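Long-range contacts in 16 kDa beta-galactoside-binding lectin (PDB 1QMJ), which binds beta-galactosides as a homodimeric galectin and may take part in the regulation of differentiation: residues Ser24-Phe29 / Phe78-Lys83; Phe29-Gly34 / Ile86-Asp91; Asp53-Val58 / Ala74-Gln79; Cys59-Asp64 / Pro107-Met112. One frame throughout, in Å; residues are numbered along the deposited sequence.

Contact 1 (Ser24-Phe29 / Phe78-Lys83); sequences SDAKGF and FQQGDK
F29 and F78 meet in a T-shaped stack: the CZ edge of F29 is aimed at one face of F78, with the ring planes at 88° and the centroids 5.9 Å apart. The approach is not tight, since the nearest atoms, F29 CZ and F78 CE1, are 4.5 Å apart. With CG between the backbone N and the carbonyl carbon (chi1 65°), F29 leaves the start of strand 29-33 with the end of its ring nearer the other loop than its base. F78 directs its CB at the facing segment and turns a face, not an edge, to its partner.

Farther out, Q80 lies across the backbone of S24-A26. Its CB rests 4.0 Å from S24 CA, and the chain runs on extended, bringing Q80 CG to 4.2 Å from the methyl CB of A26. The end amide lies close to A26 O. At the outer end the type II turn from Q79 to D82 brings G81 beside S24, whose OG stands 3.7 Å from G81 CA; the positive phi of G81 by itself favours glycine.

The two loops lead into strands of different sheets of the galectin beta-sandwich, 29-33 on one side and 83-90 on the other, so the contact joins loops of the two sheets at one end of the sandwich. F48 touches both A26 and F78, while F29 also stacks on F124. Across the contact the chemistry changes from buried aromatic carbon to exposed polar side chains, which is consistent with dispersion and a modest edge-to-face attraction in the inner part.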
loop_
_atom_site.group_PDB
_atom_site.type_symbol
_atom_site.label_atom_id
_atom_site.label_comp_id
_atom_site.label_asym_id
_atom_site.label_seq_id
_atom_site.Cartn_x
_atom_site.Cartn_y
_atom_site.Cartn_z
ATOM N N SER A 24 13.246 13.144 -11.869
ATOM C CA SER A 24 14.266 13.640 -12.821
ATOM C C SER A 24 15.357 14.498 -12.140
ATOM O O SER A 24 16.103 15.231 -12.806
ATOM C CB SER A 24 13.600 14.499 -13.894
ATOM O OG SER A 24 12.764 13.690 -14.707
ATOM N N ASP A 25 15.437 14.395 -10.833
ATOM C CA ASP A 25 16.441 15.142 -10.039
ATOM C C ASP A 25 16.626 14.458 -8.694
ATOM O O ASP A 25 16.935 15.104 -7.683
ATOM C CB ASP A 25 15.975 16.577 -9.810
ATOM C CG ASP A 25 14.483 16.674 -9.512
ATOM O OD1 ASP A 25 13.628 16.520 -10.464
ATOM O OD2 ASP A 25 14.081 16.907 -8.309
ATOM N N ALA A 26 16.429 13.170 -8.744
ATOM C CA ALA A 26 16.523 12.302 -7.580
ATOM C C ALA A 26 17.944 12.250 -7.017
ATOM O O ALA A 26 18.918 12.023 -7.751
ATOM C CB ALA A 26 16.122 10.875 -7.962
ATOM N N LYS A 27 17.996 12.471 -5.717
ATOM C CA LYS A 27 19.237 12.406 -4.940
ATOM C C LYS A 27 19.500 10.940 -4.664
ATOM O O LYS A 27 20.656 10.501 -4.576
ATOM C CB LYS A 27 19.068 13.120 -3.599
ATOM C CG LYS A 27 19.251 14.630 -3.634
ATOM C CD LYS A 27 19.207 15.215 -2.220
ATOM C CE LYS A 27 19.523 16.702 -2.146
ATOM N NZ LYS A 27 19.585 17.193 -0.759
ATOM N N GLY A 28 18.365 10.281 -4.548
ATOM C CA GLY A 28 18.248 8.857 -4.278
ATOM C C GLY A 28 16.901 8.603 -3.601
ATOM O O GLY A 28 16.165 9.541 -3.266
ATOM N N PHE A 29 16.612 7.346 -3.428
ATOM C CA PHE A 29 15.384 6.899 -2.767
ATOM C C PHE A 29 15.708 5.623 -2.021
ATOM O O PHE A 29 16.801 5.060 -2.177
ATOM C CB PHE A 29 14.262 6.659 -3.790
ATOM C CG PHE A 29 14.550 5.525 -4.767
ATOM C CD1 PHE A 29 15.312 5.773 -5.909
ATOM C CD2 PHE A 29 14.049 4.241 -4.517
ATOM C CE1 PHE A 29 15.577 4.736 -6.809
ATOM C CE2 PHE A 29 14.313 3.203 -5.416
ATOM C CZ PHE A 29 15.078 3.451 -6.563
ATOM N N PHE A 78 20.129 2.139 -12.418
ATOM C CA PHE A 78 19.095 3.209 -12.323
ATOM C C PHE A 78 19.553 4.547 -12.917
ATOM O O PHE A 78 20.742 4.877 -12.916
ATOM C CB PHE A 78 18.722 3.472 -10.858
ATOM C CG PHE A 78 18.290 2.211 -10.094
ATOM C CD1 PHE A 78 17.004 1.679 -10.275
ATOM C CD2 PHE A 78 19.181 1.589 -9.209
ATOM C CE1 PHE A 78 16.613 0.530 -9.571
ATOM C CE2 PHE A 78 18.790 0.441 -8.507
ATOM C CZ PHE A 78 17.507 -0.088 -8.688
ATOM N N GLN A 79 18.553 5.267 -13.403
ATOM C CA GLN A 79 18.711 6.599 -14.006
ATOM C C GLN A 79 17.505 7.455 -13.607
ATOM O O GLN A 79 16.383 6.951 -13.474
ATOM C CB GLN A 79 18.784 6.486 -15.534
ATOM C CG GLN A 79 20.038 5.753 -16.020
ATOM C CD GLN A 79 20.101 5.610 -17.545
ATOM O OE1 GLN A 79 19.066 5.457 -18.193
ATOM N NE2 GLN A 79 21.267 5.651 -18.163
ATOM N N GLN A 80 17.762 8.733 -13.421
ATOM C CA GLN A 80 16.718 9.696 -13.028
ATOM C C GLN A 80 15.671 9.833 -14.145
ATOM O O GLN A 80 16.016 9.906 -15.333
ATOM C CB GLN A 80 17.333 11.073 -12.767
ATOM C CG GLN A 80 18.314 11.089 -11.592
ATOM C CD GLN A 80 19.190 12.342 -11.574
ATOM O OE1 GLN A 80 19.454 12.895 -10.506
ATOM N NE2 GLN A 80 19.662 12.831 -12.706
ATOM N N GLY A 81 14.415 9.864 -13.711
ATOM C CA GLY A 81 13.243 10.003 -14.606
ATOM C C GLY A 81 12.831 8.643 -15.167
ATOM O O GLY A 81 12.001 8.548 -16.084
ATOM N N ASP A 82 13.422 7.629 -14.595
ATOM C CA ASP A 82 13.185 6.249 -15.000
ATOM C C ASP A 82 12.047 5.613 -14.200
ATOM O O ASP A 82 11.986 5.733 -12.968
ATOM C CB ASP A 82 14.445 5.426 -14.769
ATOM C CG ASP A 82 15.343 5.357 -15.999
ATOM O OD1 ASP A 82 15.212 6.229 -16.942
ATOM O OD2 ASP A 82 16.230 4.428 -16.095
ATOM N N LYS A 83 11.181 4.955 -14.951
ATOM C CA LYS A 83 10.026 4.229 -14.406
ATOM C C LYS A 83 10.439 2.774 -14.231
ATOM O O LYS A 83 10.628 2.040 -15.213
ATOM C CB LYS A 83 8.843 4.321 -15.370
ATOM C CG LYS A 83 8.184 5.701 -15.382
ATOM C CD LYS A 83 7.578 6.060 -16.739
ATOM C CE LYS A 83 7.187 7.535 -16.849
ATOM N NZ LYS A 83 6.886 7.949 -18.227
#

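Contact 2 (Phe29-Gly34 / Ile86-Asp91); sequences FSVNVG and ICISFD. With BME (beta-mercaptoethanol), chain D.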
loop_
_atom_site.group_PDB
_atom_site.type_symbol
_atom_site.label_atom_id
_atom_site.label_comp_id
_atom_site.label_asym_id
_atom_site.label_seq_id
_atom_site.Cartn_x
_atom_site.Cartn_y
_atom_site.Cartn_z
ATOM N N PHE A 29 16.612 7.346 -3.428
ATOM C CA PHE A 29 15.384 6.899 -2.767
ATOM C C PHE A 29 15.708 5.623 -2.021
ATOM O O PHE A 29 16.801 5.060 -2.177
ATOM C CB PHE A 29 14.262 6.659 -3.790
ATOM C CG PHE A 29 14.550 5.525 -4.767
ATOM C CD1 PHE A 29 15.312 5.773 -5.909
ATOM C CD2 PHE A 29 14.049 4.241 -4.517
ATOM C CE1 PHE A 29 15.577 4.736 -6.809
ATOM C CE2 PHE A 29 14.313 3.203 -5.416
ATOM C CZ PHE A 29 15.078 3.451 -6.563
ATOM N N SER A 30 14.762 5.193 -1.225
ATOM C CA SER A 30 14.927 3.984 -0.420
ATOM C C SER A 30 13.613 3.215 -0.316
ATOM O O SER A 30 12.524 3.801 -0.401
ATOM C CB SER A 30 15.389 4.363 0.989
ATOM O OG SER A 30 16.648 5.019 0.929
ATOM N N VAL A 31 13.785 1.920 -0.135
ATOM C CA VAL A 31 12.680 0.958 0.009
ATOM C C VAL A 31 12.989 0.029 1.184
ATOM O O VAL A 31 13.800 -0.902 1.067
ATOM C CB VAL A 31 12.538 0.135 -1.271
ATOM C CG1 VAL A 31 11.513 -0.993 -1.141
ATOM C CG2 VAL A 31 12.088 0.970 -2.471
ATOM N N ASN A 32 12.327 0.313 2.290
ATOM C CA ASN A 32 12.514 -0.439 3.542
ATOM C C ASN A 32 11.371 -1.424 3.822
ATOM O O ASN A 32 10.188 -1.085 3.662
ATOM C CB ASN A 32 12.580 0.524 4.728
ATOM C CG ASN A 32 13.380 1.791 4.430
ATOM O OD1 ASN A 32 14.513 1.705 3.963
ATOM N ND2 ASN A 32 12.854 2.977 4.675
ATOM N N VAL A 33 11.814 -2.610 4.238
ATOM C CA VAL A 33 10.948 -3.746 4.629
ATOM C C VAL A 33 11.481 -4.328 5.946
ATOM O O VAL A 33 12.698 -4.390 6.171
ATOM C CB VAL A 33 10.957 -4.857 3.562
ATOM C CG1 VAL A 33 10.312 -4.436 2.241
ATOM C CG2 VAL A 33 12.365 -5.336 3.196
ATOM N N GLY A 34 10.566 -4.745 6.801
ATOM C CA GLY A 34 10.934 -5.328 8.108
ATOM C C GLY A 34 9.700 -5.516 8.995
ATOM O O GLY A 34 8.614 -5.864 8.512
ATOM N N ILE A 86 10.303 -2.687 -8.801
ATOM C CA ILE A 86 11.191 -3.373 -7.859
ATOM C C ILE A 86 10.454 -4.546 -7.204
ATOM O O ILE A 86 9.407 -4.372 -6.572
ATOM C CB ILE A 86 11.643 -2.372 -6.794
ATOM C CG1 ILE A 86 12.412 -1.187 -7.395
ATOM C CG2 ILE A 86 12.567 -2.987 -5.744
ATOM C CD1 ILE A 86 12.389 0.061 -6.510
ATOM N N CYS A 87 11.031 -5.724 -7.378
ATOM C CA CYS A 87 10.471 -6.972 -6.829
ATOM C C CYS A 87 11.327 -7.459 -5.663
ATOM O O CYS A 87 12.553 -7.609 -5.785
ATOM C CB CYS A 87 10.433 -8.044 -7.913
ATOM S SG CYS A 87 9.267 -7.618 -9.297
ATOM N N ILE A 88 10.644 -7.695 -4.559
ATOM C CA ILE A 88 11.277 -8.144 -3.321
ATOM C C ILE A 88 10.664 -9.451 -2.809
ATOM O O ILE A 88 9.437 -9.597 -2.732
ATOM C CB ILE A 88 11.098 -7.076 -2.240
ATOM C CG1 ILE A 88 11.812 -5.765 -2.578
ATOM C CG2 ILE A 88 11.637 -7.509 -0.875
ATOM C CD1 ILE A 88 11.341 -4.587 -1.724
ATOM N N SER A 89 11.564 -10.346 -2.480
ATOM C CA SER A 89 11.251 -11.670 -1.927
ATOM C C SER A 89 12.377 -12.029 -0.968
ATOM O O SER A 89 13.437 -11.391 -0.960
ATOM C CB SER A 89 11.141 -12.715 -3.047
ATOM O OG SER A 89 12.333 -12.743 -3.814
ATOM N N PHE A 90 12.151 -13.036 -0.168
ATOM C CA PHE A 90 13.156 -13.459 0.805
ATOM C C PHE A 90 12.858 -14.854 1.331
ATOM O O PHE A 90 11.811 -15.439 1.034
ATOM C CB PHE A 90 13.164 -12.486 1.995
ATOM C CG PHE A 90 12.007 -12.730 2.975
ATOM C CD1 PHE A 90 10.701 -12.356 2.629
ATOM C CD2 PHE A 90 12.255 -13.330 4.216
ATOM C CE1 PHE A 90 9.646 -12.584 3.522
ATOM C CE2 PHE A 90 11.199 -13.558 5.109
ATOM C CZ PHE A 90 9.895 -13.185 4.762
ATOM N N ASP A 91 13.814 -15.320 2.091
ATOM C CA ASP A 91 13.762 -16.616 2.764
ATOM C C ASP A 91 14.568 -16.468 4.053
ATOM O O ASP A 91 14.926 -15.356 4.457
ATOM C CB ASP A 91 14.317 -17.740 1.865
ATOM C CG ASP A 91 15.679 -17.444 1.250
ATOM O OD1 ASP A 91 16.645 -17.041 1.996
ATOM O OD2 ASP A 91 15.859 -17.604 -0.019
HETATM C C1 BME D . 9.980 -13.068 -7.521
HETATM C C2 BME D . 9.831 -11.590 -7.937
HETATM O O1 BME D . 10.651 -13.152 -6.276
HETATM S S2 BME D . 9.438 -10.550 -6.498
#
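The tight part of this contact is where I88 CD1 lodges against the two valines of strand 29-33: it lies 3.6 Å from V31 CG1 and 4.1 Å from V33 CG1. I88 and the valines run past one another in opposite directions, with CD1 of I88 passing alongside the valine methyls. Two residues earlier on strand 86-90, I86 CD1 comes 3.8 Å from F29 CE2 and meets V31 CG2 tip to tip at 4.2 Å. V31 thus divides its methyls between two isoleucines: CG1, anti to the backbone N (chi1 174°), goes to I88, and CG2 goes to I86. Both isoleucines have CG1 anti to their carbonyl carbon and then stretch out to CD1, so that this one methyl of each makes the contact. All five residues are buried, and no hydrogen bond crosses between the segments.

The other side of strand 86-90 is looser and partly open to solvent. C87 and S89 point away from the valines, and a beta-mercaptoethanol molecule, probably from the crystallisation liquor, lies beside them. S89 OG donates a hydrogen bond to its O1 at 3.0 Å, and C87 SG is covalently linked to the sulfur of a second beta-mercaptoethanol.

The strand axes run 10.3 Å apart at closest approach with their directions 26° apart, as in two sheets packed face to face in the jelly-roll sandwich of galectins. Strand 29-33 is hydrogen-bonded between strands 39-47 and 117-122, whereas strand 83-90 pairs with 16-22 and 94-98. V97 of strand 94-98 touches I86, and L118 of strand 117-122 touches V33.

Contact 3 (Asp53-Val58 / Ala74-Gln79); sequences DVNTVV and ADFPFQ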
loop_
_atom_site.group_PDB
_atom_site.type_symbol
_atom_site.label_atom_id
_atom_site.label_comp_id
_atom_site.label_asym_id
_atom_site.label_seq_id
_atom_site.Cartn_x
_atom_site.Cartn_y
_atom_site.Cartn_z
ATOM N N ASP A 53 28.018 9.835 -1.944
ATOM C CA ASP A 53 27.874 8.650 -2.804
ATOM C C ASP A 53 27.240 9.043 -4.131
ATOM O O ASP A 53 26.188 9.695 -4.168
ATOM C CB ASP A 53 26.991 7.602 -2.135
ATOM C CG ASP A 53 27.593 7.059 -0.844
ATOM O OD1 ASP A 53 28.757 6.501 -0.859
ATOM O OD2 ASP A 53 26.937 7.161 0.260
ATOM N N VAL A 54 27.909 8.632 -5.183
ATOM C CA VAL A 54 27.465 8.893 -6.549
ATOM C C VAL A 54 27.169 7.565 -7.245
ATOM O O VAL A 54 28.046 6.697 -7.360
ATOM C CB VAL A 54 28.552 9.646 -7.324
ATOM C CG1 VAL A 54 28.181 9.889 -8.790
ATOM C CG2 VAL A 54 28.856 11.028 -6.740
ATOM N N ASN A 55 25.928 7.460 -7.677
ATOM C CA ASN A 55 25.409 6.278 -8.385
ATOM C C ASN A 55 25.884 4.982 -7.717
ATOM O O ASN A 55 26.647 4.199 -8.305
ATOM C CB ASN A 55 25.896 6.292 -9.831
ATOM C CG ASN A 55 25.421 7.528 -10.594
ATOM O OD1 ASN A 55 24.401 8.114 -10.234
ATOM N ND2 ASN A 55 26.103 7.965 -11.634
ATOM N N THR A 56 25.413 4.792 -6.498
ATOM C CA THR A 56 25.744 3.607 -5.694
ATOM C C THR A 56 24.536 3.129 -4.902
ATOM O O THR A 56 23.814 3.928 -4.289
ATOM C CB THR A 56 26.849 3.926 -4.680
ATOM O OG1 THR A 56 27.991 4.441 -5.340
ATOM C CG2 THR A 56 27.295 2.695 -3.883
ATOM N N VAL A 57 24.343 1.832 -4.936
ATOM C CA VAL A 57 23.259 1.195 -4.197
ATOM C C VAL A 57 23.808 0.730 -2.860
ATOM O O VAL A 57 24.785 -0.028 -2.800
ATOM C CB VAL A 57 22.705 -0.019 -4.954
ATOM C CG1 VAL A 57 21.732 -0.849 -4.109
ATOM C CG2 VAL A 57 21.933 0.356 -6.221
ATOM N N VAL A 58 23.180 1.199 -1.818
ATOM C CA VAL A 58 23.567 0.838 -0.462
ATOM C C VAL A 58 22.468 -0.012 0.154
ATOM O O VAL A 58 21.283 0.334 0.086
ATOM C CB VAL A 58 23.777 2.096 0.395
ATOM C CG1 VAL A 58 24.160 1.775 1.843
ATOM C CG2 VAL A 58 24.889 3.009 -0.130
ATOM N N ALA A 74 28.072 -2.923 -6.554
ATOM C CA ALA A 74 28.831 -2.465 -7.729
ATOM C C ALA A 74 27.912 -1.968 -8.860
ATOM O O ALA A 74 28.196 -0.960 -9.518
ATOM C CB ALA A 74 29.678 -3.613 -8.281
ATOM N N ASP A 75 26.824 -2.681 -9.073
ATOM C CA ASP A 75 25.859 -2.346 -10.144
ATOM C C ASP A 75 24.861 -1.275 -9.697
ATOM O O ASP A 75 24.406 -1.261 -8.545
ATOM C CB ASP A 75 25.070 -3.588 -10.548
ATOM C CG ASP A 75 25.958 -4.681 -11.135
ATOM O OD1 ASP A 75 26.415 -4.563 -12.335
ATOM O OD2 ASP A 75 26.248 -5.720 -10.430
ATOM N N PHE A 76 24.555 -0.407 -10.648
ATOM C CA PHE A 76 23.606 0.704 -10.460
ATOM C C PHE A 76 22.746 0.850 -11.726
ATOM O O PHE A 76 22.930 1.794 -12.512
ATOM C CB PHE A 76 24.365 2.005 -10.199
ATOM C CG PHE A 76 23.465 3.113 -9.650
ATOM C CD1 PHE A 76 23.009 3.058 -8.326
ATOM C CD2 PHE A 76 23.097 4.181 -10.473
ATOM C CE1 PHE A 76 22.185 4.075 -7.827
ATOM C CE2 PHE A 76 22.273 5.198 -9.975
ATOM C CZ PHE A 76 21.817 5.144 -8.652
ATOM N N PRO A 77 21.821 -0.100 -11.963
ATOM C CA PRO A 77 20.916 -0.081 -13.120
ATOM C C PRO A 77 19.865 1.025 -13.074
ATOM O O PRO A 77 18.758 0.847 -13.668
ATOM C CB PRO A 77 20.157 -1.376 -13.031
ATOM C CG PRO A 77 20.612 -2.094 -11.767
ATOM C CD PRO A 77 21.641 -1.255 -11.074
ATOM N N PHE A 78 20.129 2.139 -12.418
ATOM C CA PHE A 78 19.095 3.209 -12.323
ATOM C C PHE A 78 19.553 4.547 -12.917
ATOM O O PHE A 78 20.742 4.877 -12.916
ATOM C CB PHE A 78 18.722 3.472 -10.858
ATOM C CG PHE A 78 18.290 2.211 -10.094
ATOM C CD1 PHE A 78 17.004 1.679 -10.275
ATOM C CD2 PHE A 78 19.181 1.589 -9.209
ATOM C CE1 PHE A 78 16.613 0.530 -9.571
ATOM C CE2 PHE A 78 18.790 0.441 -8.507
ATOM C CZ PHE A 78 17.507 -0.088 -8.688
ATOM N N GLN A 79 18.553 5.267 -13.403
ATOM C CA GLN A 79 18.711 6.599 -14.006
ATOM C C GLN A 79 17.505 7.455 -13.607
ATOM O O GLN A 79 16.383 6.951 -13.474
ATOM C CB GLN A 79 18.784 6.486 -15.534
ATOM C CG GLN A 79 20.038 5.753 -16.020
ATOM C CD GLN A 79 20.101 5.610 -17.545
ATOM O OE1 GLN A 79 19.066 5.457 -18.193
ATOM N NE2 GLN A 79 21.267 5.651 -18.163
HETATM O O HOH W 1 25.601 0.433 -6.896
#
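D75 meets the strand through its backbone: its O accepts a hydrogen bond from a water at 2.6 Å, and the same water accepts one from V57 N at 2.7 Å. V57 CG2 also lies 3.8 Å from D75 O.

F76 carries most of the contact. With CG anti to the backbone N (chi1 -165°), its ring lies flat against the corner of the chain at N55 and T56. N55 CA stands 3.6 Å above the ring plane, over its centre, and N55 CB makes a CH-pi contact over the same face, 4.0 Å from the ring centroid. T56 N lies over this face too, nearer CD1. F78 CD2 approaches the opposite face, toward its rim, and F48 adds an edge-to-face partner. V57 CG2 reaches F76 obliquely, 3.6 Å from CD1.

Beyond P77, F78 offers the edge of its ring at CE2 to the same methyl, V57 CG2, at 3.9 Å.

The corner against which F76 lies is a G1 beta bulge, in which N55 and T56 both face R47 on the neighbouring strand. V57 shares a backbone hydrogen bond with K73, one of the residues predicted to bind the galactoside, so the contact probably borders that site. With a single bridging water and no direct hydrogen bond, the two segments meet mainly through carbon: the F76 face on the bulge, and V57 CG2 touching both rings.

Contact 4 (Cys59-Asp64 / Pro107-Met112); sequences CNSKED and PNRLGM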
loop_
_atom_site.group_PDB
_atom_site.type_symbol
_atom_site.label_atom_id
_atom_site.label_comp_id
_atom_site.label_asym_id
_atom_site.label_seq_id
_atom_site.Cartn_x
_atom_site.Cartn_y
_atom_site.Cartn_z
ATOM N N CYS A 59 22.898 -1.109 0.727
ATOM C CA CYS A 59 22.008 -2.060 1.400
ATOM C C CYS A 59 22.428 -2.147 2.853
ATOM O O CYS A 59 23.622 -2.125 3.173
ATOM C CB CYS A 59 22.112 -3.441 0.750
ATOM S SG CYS A 59 21.395 -3.500 -0.965
ATOM N N ASN A 60 21.451 -2.243 3.715
ATOM C CA ASN A 60 21.711 -2.316 5.148
ATOM C C ASN A 60 20.475 -2.767 5.903
ATOM O O ASN A 60 19.351 -2.705 5.389
ATOM C CB ASN A 60 22.109 -0.924 5.656
ATOM C CG ASN A 60 23.006 -0.959 6.892
ATOM O OD1 ASN A 60 23.152 -2.007 7.515
ATOM N ND2 ASN A 60 23.622 0.141 7.288
ATOM N N SER A 61 20.734 -3.215 7.103
ATOM C CA SER A 61 19.695 -3.656 8.018
ATOM C C SER A 61 19.663 -2.664 9.169
ATOM O O SER A 61 20.530 -1.788 9.279
ATOM C CB SER A 61 19.989 -5.075 8.532
ATOM O OG SER A 61 21.309 -5.155 9.045
ATOM N N LYS A 62 18.672 -2.818 9.989
ATOM C CA LYS A 62 18.470 -1.961 11.152
ATOM C C LYS A 62 17.753 -2.765 12.214
ATOM O O LYS A 62 16.748 -3.426 11.938
ATOM C CB LYS A 62 17.630 -0.748 10.746
ATOM C CG LYS A 62 17.723 0.419 11.730
ATOM C CD LYS A 62 16.875 1.617 11.299
ATOM C CE LYS A 62 17.268 2.917 11.999
ATOM N NZ LYS A 62 16.566 4.091 11.459
ATOM N N GLU A 63 18.283 -2.699 13.405
ATOM C CA GLU A 63 17.719 -3.428 14.537
ATOM C C GLU A 63 17.763 -2.575 15.788
ATOM O O GLU A 63 18.831 -2.117 16.215
ATOM C CB GLU A 63 18.519 -4.702 14.777
ATOM C CG GLU A 63 17.929 -5.578 15.879
ATOM C CD GLU A 63 18.788 -6.802 16.185
ATOM O OE1 GLU A 63 19.927 -6.951 15.598
ATOM O OE2 GLU A 63 18.376 -7.684 17.029
ATOM N N ASP A 64 16.597 -2.385 16.344
ATOM C CA ASP A 64 16.435 -1.596 17.553
ATOM C C ASP A 64 16.921 -0.162 17.301
ATOM O O ASP A 64 17.548 0.460 18.167
ATOM C CB ASP A 64 17.252 -2.222 18.683
ATOM C CG ASP A 64 16.743 -1.847 20.075
ATOM O OD1 ASP A 64 15.517 -1.481 20.239
ATOM O OD2 ASP A 64 17.542 -1.898 21.086
ATOM N N PRO A 107 22.017 -10.677 2.840
ATOM C CA PRO A 107 21.718 -11.690 3.858
ATOM C C PRO A 107 20.651 -11.283 4.865
ATOM O O PRO A 107 20.608 -10.135 5.319
ATOM C CB PRO A 107 23.071 -11.906 4.530
ATOM C CG PRO A 107 23.737 -10.584 4.378
ATOM C CD PRO A 107 23.405 -10.206 2.961
ATOM N N ASN A 108 19.783 -12.233 5.197
ATOM C CA ASN A 108 18.716 -12.017 6.161
ATOM C C ASN A 108 19.407 -12.085 7.523
ATOM O O ASN A 108 19.359 -13.106 8.219
ATOM C CB ASN A 108 17.651 -13.118 6.025
ATOM C CG ASN A 108 16.431 -12.887 6.915
ATOM O OD1 ASN A 108 16.459 -12.073 7.845
ATOM N ND2 ASN A 108 15.355 -13.615 6.634
ATOM N N ARG A 109 20.075 -10.993 7.879
ATOM C CA ARG A 109 20.815 -10.902 9.130
ATOM C C ARG A 109 19.943 -11.116 10.366
ATOM O O ARG A 109 20.334 -11.819 11.302
ATOM C CB ARG A 109 21.515 -9.540 9.235
ATOM C CG ARG A 109 22.543 -9.231 8.154
ATOM C CD ARG A 109 23.112 -7.837 8.390
ATOM N NE ARG A 109 24.150 -7.462 7.434
ATOM C CZ ARG A 109 24.543 -6.208 7.202
ATOM N NH1 ARG A 109 23.986 -5.193 7.850
ATOM N NH2 ARG A 109 25.524 -5.971 6.342
ATOM N N LEU A 110 18.766 -10.503 10.367
ATOM C CA LEU A 110 17.854 -10.589 11.500
ATOM C C LEU A 110 17.103 -11.912 11.632
ATOM O O LEU A 110 16.404 -12.125 12.621
ATOM C CB LEU A 110 16.873 -9.412 11.467
ATOM C CG LEU A 110 17.352 -8.038 11.959
ATOM C CD1 LEU A 110 18.713 -7.687 11.409
ATOM C CD2 LEU A 110 16.349 -6.979 11.565
ATOM N N GLY A 111 17.242 -12.789 10.639
ATOM C CA GLY A 111 16.558 -14.075 10.679
ATOM C C GLY A 111 15.043 -13.930 10.703
ATOM O O GLY A 111 14.311 -14.809 11.177
ATOM N N MET A 112 14.574 -12.808 10.173
ATOM C CA MET A 112 13.154 -12.506 10.121
ATOM C C MET A 112 12.452 -13.534 9.223
ATOM O O MET A 112 13.025 -13.987 8.229
ATOM C CB MET A 112 12.975 -11.090 9.578
ATOM C CG MET A 112 11.758 -10.363 10.081
ATOM S SD MET A 112 11.798 -8.647 9.560
ATOM C CE MET A 112 13.055 -7.997 10.606
#
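The guanidinium of R109 meets its two partners of segment 59-64, S61 OG and N60 OD1, at its edge, near its own plane. NH1 donates to S61 OG at 2.9 Å, the oxygen lying 19° out of the plane, and more weakly to N60 OD1 at 3.3 Å. The amide of N60 stands almost upright to the guanidinium, with the planes 83° apart, and its OD1 also accepts from S61 N at 2.7 Å. S61 OG sits between its backbone N and carbonyl carbon (chi1 52°), which swings it toward the arginine. The arginine chain extends from CG to NE, and R109 CD passes 3.3 Å from S61 OG. NH2 donates to E69 O, while N60 ND2 donates to G68 O; both carbonyls belong to residues predicted to bind the galactoside.

R109 and L110 occupy the middle of a type I turn from N108 to G111, in the loop between strands 103-107 and 117-122 of the galectin sandwich. N108 ND2 steadies this loop through a bond to M112 O in the carbonyl plane, on a lone pair. L110 lies alongside the end of strand 56-63, where its CD2 is 3.6 Å from K62 O and its CD1 faces S61 CB.

How the contacts relate
Contact 2 is the core of the set, all aliphatic and aromatic carbon between the two sheets near the centre of the chain. The other three are partly buried and lie toward the periphery. Contact 1 shares F29 with contact 2 and F78 with contact 3, so hydrophobic packing passes from the core to the loops, and polar side chains join in the outer part of contact 1. Contacts 3 and 4 both use strand 56-63, yet contact 3 uses ring faces, a ring edge and one water, contact 4 arginine hydrogen bonds beside the packing of L110. Contacts 1 and 4 lie on opposite sides of the chain's centre; contact 4 touches contact 2 through D91 O and N108 ND2.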